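Long-range contact in amine oxidase domain-containing protein (Pyrococcus furiosus, PDB 3NRN), which binds adenosine monophosphate and is probably a flavin-dependent oxidoreductase of the amine oxidase family: residues R38-P43 and G187-I192. Numbering follows the deposited sequence.
Sequences RFTNLP and GCKAVI. With AMP (adenosine monophosphate), chain B.
Phe39 meets the N-terminal part of helix 188-200 with one ring face and part of its rim. Over the face lies Cys188, whose CB stands 3.9 Å from the ring centroid and only 5° off the normal, a CH-pi contact. SG also lies over this face, a sulfur-aromatic contact offset toward the rim; its nearest ring atom is Phe39 CE1, at 3.6 Å. At the edge, near the ring plane, Val191 CB approaches Phe39 CE2 to 3.7 Å and Ile192 CD1 sits beside CD2. The Phe39 side chain leaves the backbone to one side, but its first torsion, which sets CG opposite the backbone N, brings the ring end nearer the helix. Replacing Phe39 by alanine is likely to deprive Cys188 of the ring face under its CB and SG and to open a gap beside Val191 and Ile192.

The contact joins the helix to the chain running from the AMP pocket into strand 41-44, which pairs with strand 47-50, an arrangement consistent with a Rossmann-type nucleotide-binding fold, with its parallel sheet that includes strands 2-6 and 25-29.

The polar link is made by Asn41, whose OD1 accepts from Lys189 N at 3.0 Å. The N-H points nearly straight at the oxygen (162°), yet the donor stands 52° out of the carbonyl plane. Asn41 thereby meets a backbone N-H near the start of the helix, and its ND2 is held in turn by Gln48 OE1 and Gly186 O. Lys189 CB packs 3.4 Å from Asn41 CG, the chains crossing at about a right angle, and NZ leads off to a salt bridge with Asp193.

Helix 10-21 adds Leu10 against Phe39 and Val191, and Leu13 against Ile192. On the pocket side, Arg38 N donates to AMP O3P at 2.8 Å, and Arg38 NH2 forms a salt bridge with Asp379.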
loop_
_atom_site.group_PDB
_atom_site.type_symbol
_atom_site.label_atom_id
_atom_site.label_comp_id
_atom_site.label_asym_id
_atom_site.label_seq_id
_atom_site.Cartn_x
_atom_site.Cartn_y
_atom_site.Cartn_z
ATOM N N ARG A 38 2.642 0.428 -9.552
ATOM C CA ARG A 38 2.035 1.543 -8.847
ATOM C C ARG A 38 2.849 2.032 -7.658
ATOM O O ARG A 38 2.319 2.675 -6.752
ATOM C CB ARG A 38 0.618 1.167 -8.404
ATOM C CG ARG A 38 -0.290 0.777 -9.572
ATOM C CD ARG A 38 -1.755 0.916 -9.205
ATOM N NE ARG A 38 -2.079 0.192 -7.982
ATOM C CZ ARG A 38 -2.100 -1.130 -7.880
ATOM N NH1 ARG A 38 -1.823 -1.874 -8.933
ATOM N NH2 ARG A 38 -2.385 -1.706 -6.721
ATOM N N PHE A 39 4.142 1.738 -7.670
ATOM C CA PHE A 39 5.019 2.171 -6.596
ATOM C C PHE A 39 6.321 2.744 -7.159
ATOM O O PHE A 39 7.406 2.298 -6.802
ATOM C CB PHE A 39 5.337 1.002 -5.661
ATOM C CG PHE A 39 5.959 1.418 -4.360
ATOM C CD1 PHE A 39 5.190 2.030 -3.374
ATOM C CD2 PHE A 39 7.313 1.194 -4.112
ATOM C CE1 PHE A 39 5.755 2.411 -2.162
ATOM C CE2 PHE A 39 7.889 1.575 -2.904
ATOM C CZ PHE A 39 7.107 2.183 -1.927
ATOM N N THR A 40 6.209 3.724 -8.051
ATOM C CA THR A 40 7.391 4.360 -8.625
ATOM C C THR A 40 7.108 5.845 -8.886
ATOM O O THR A 40 6.047 6.352 -8.507
ATOM C CB THR A 40 7.838 3.644 -9.924
ATOM O OG1 THR A 40 9.137 4.111 -10.297
ATOM C CG2 THR A 40 6.869 3.905 -11.061
ATOM N N ASN A 41 8.039 6.549 -9.523
ATOM C CA ASN A 41 7.851 7.979 -9.762
ATOM C C ASN A 41 7.206 8.377 -11.081
ATOM O O ASN A 41 7.308 7.675 -12.090
ATOM C CB ASN A 41 9.184 8.708 -9.614
ATOM C CG ASN A 41 9.669 8.732 -8.184
ATOM O OD1 ASN A 41 9.165 7.995 -7.336
ATOM N ND2 ASN A 41 10.663 9.571 -7.908
ATOM N N LEU A 42 6.536 9.523 -11.050
ATOM C CA LEU A 42 5.868 10.062 -12.220
ATOM C C LEU A 42 6.282 11.518 -12.415
ATOM O O LEU A 42 5.676 12.422 -11.837
ATOM C CB LEU A 42 4.347 9.982 -12.049
ATOM C CG LEU A 42 3.504 10.604 -13.170
ATOM C CD1 LEU A 42 3.636 9.781 -14.453
ATOM C CD2 LEU A 42 2.053 10.666 -12.730
ATOM N N PRO A 43 7.341 11.758 -13.209
ATOM C CA PRO A 43 7.809 13.124 -13.462
ATOM C C PRO A 43 6.635 13.916 -14.031
ATOM O O PRO A 43 5.942 13.438 -14.926
ATOM C CB PRO A 43 8.922 12.920 -14.486
ATOM C CG PRO A 43 9.480 11.575 -14.104
ATOM C CD PRO A 43 8.212 10.774 -13.877
ATOM N N GLY A 187 11.580 9.376 -3.305
ATOM C CA GLY A 187 10.258 8.899 -3.674
ATOM C C GLY A 187 10.195 7.385 -3.769
ATOM O O GLY A 187 11.163 6.698 -3.439
ATOM N N CYS A 188 9.058 6.863 -4.221
ATOM C CA CYS A 188 8.875 5.421 -4.355
ATOM C C CYS A 188 9.932 4.780 -5.254
ATOM O O CYS A 188 10.365 3.656 -5.006
ATOM C CB CYS A 188 7.486 5.103 -4.923
ATOM S SG CYS A 188 6.089 5.568 -3.868
ATOM N N LYS A 189 10.339 5.487 -6.303
ATOM C CA LYS A 189 11.330 4.951 -7.233
ATOM C C LYS A 189 12.636 4.528 -6.561
ATOM O O LYS A 189 13.335 3.632 -7.055
ATOM C CB LYS A 189 11.630 5.966 -8.339
ATOM C CG LYS A 189 12.422 5.377 -9.517
ATOM C CD LYS A 189 12.482 6.349 -10.701
ATOM C CE LYS A 189 13.251 5.761 -11.886
ATOM N NZ LYS A 189 14.645 5.391 -11.506
ATOM N N ALA A 190 12.967 5.161 -5.438
ATOM C CA ALA A 190 14.202 4.829 -4.731
ATOM C C ALA A 190 14.188 3.352 -4.354
ATOM O O ALA A 190 15.192 2.656 -4.464
ATOM C CB ALA A 190 14.346 5.687 -3.480
ATOM N N VAL A 191 13.031 2.875 -3.922
ATOM C CA VAL A 191 12.898 1.481 -3.540
ATOM C C VAL A 191 13.013 0.569 -4.760
ATOM O O VAL A 191 13.693 -0.460 -4.732
ATOM C CB VAL A 191 11.544 1.257 -2.856
ATOM C CG1 VAL A 191 11.284 -0.228 -2.669
ATOM C CG2 VAL A 191 11.541 1.976 -1.519
ATOM N N ILE A 192 12.340 0.960 -5.831
ATOM C CA ILE A 192 12.345 0.191 -7.057
ATOM C C ILE A 192 13.755 0.047 -7.619
ATOM O O ILE A 192 14.149 -1.042 -8.036
ATOM C CB ILE A 192 11.450 0.855 -8.119
ATOM C CG1 ILE A 192 10.024 1.016 -7.573
ATOM C CG2 ILE A 192 11.480 0.038 -9.400
ATOM C CD1 ILE A 192 9.345 -0.283 -7.153
HETATM P P AMP B . 1.339 -3.417 -9.384
HETATM O O1P AMP B . 1.546 -4.670 -8.558
HETATM O O2P AMP B . -0.128 -3.321 -9.796
HETATM O O3P AMP B . 1.967 -2.202 -8.826
HETATM O "O5'" AMP B . 2.105 -3.873 -10.713
HETATM C "C5'" AMP B . 1.849 -5.171 -11.261
HETATM C "C4'" AMP B . 2.711 -5.181 -12.516
HETATM O "O4'" AMP B . 2.317 -6.219 -13.419
HETATM C "C3'" AMP B . 2.682 -3.886 -13.311
HETATM O "O3'" AMP B . 4.070 -3.509 -13.424
HETATM C "C2'" AMP B . 2.061 -4.319 -14.656
HETATM O "O2'" AMP B . 2.514 -3.609 -15.826
HETATM C "C1'" AMP B . 2.516 -5.766 -14.718
HETATM N N9 AMP B . 1.630 -6.675 -15.472
HETATM C C8 AMP B . 0.271 -6.693 -15.484
HETATM N N7 AMP B . -0.166 -7.737 -16.235
HETATM C C5 AMP B . 0.913 -8.424 -16.636
HETATM C C6 AMP B . 1.121 -9.621 -17.464
HETATM N N6 AMP B . 0.031 -10.259 -17.972
HETATM N N1 AMP B . 2.404 -10.012 -17.657
HETATM C C2 AMP B . 3.465 -9.347 -17.081
HETATM N N3 AMP B . 3.356 -8.205 -16.355
HETATM C C4 AMP B . 2.108 -7.728 -16.128
#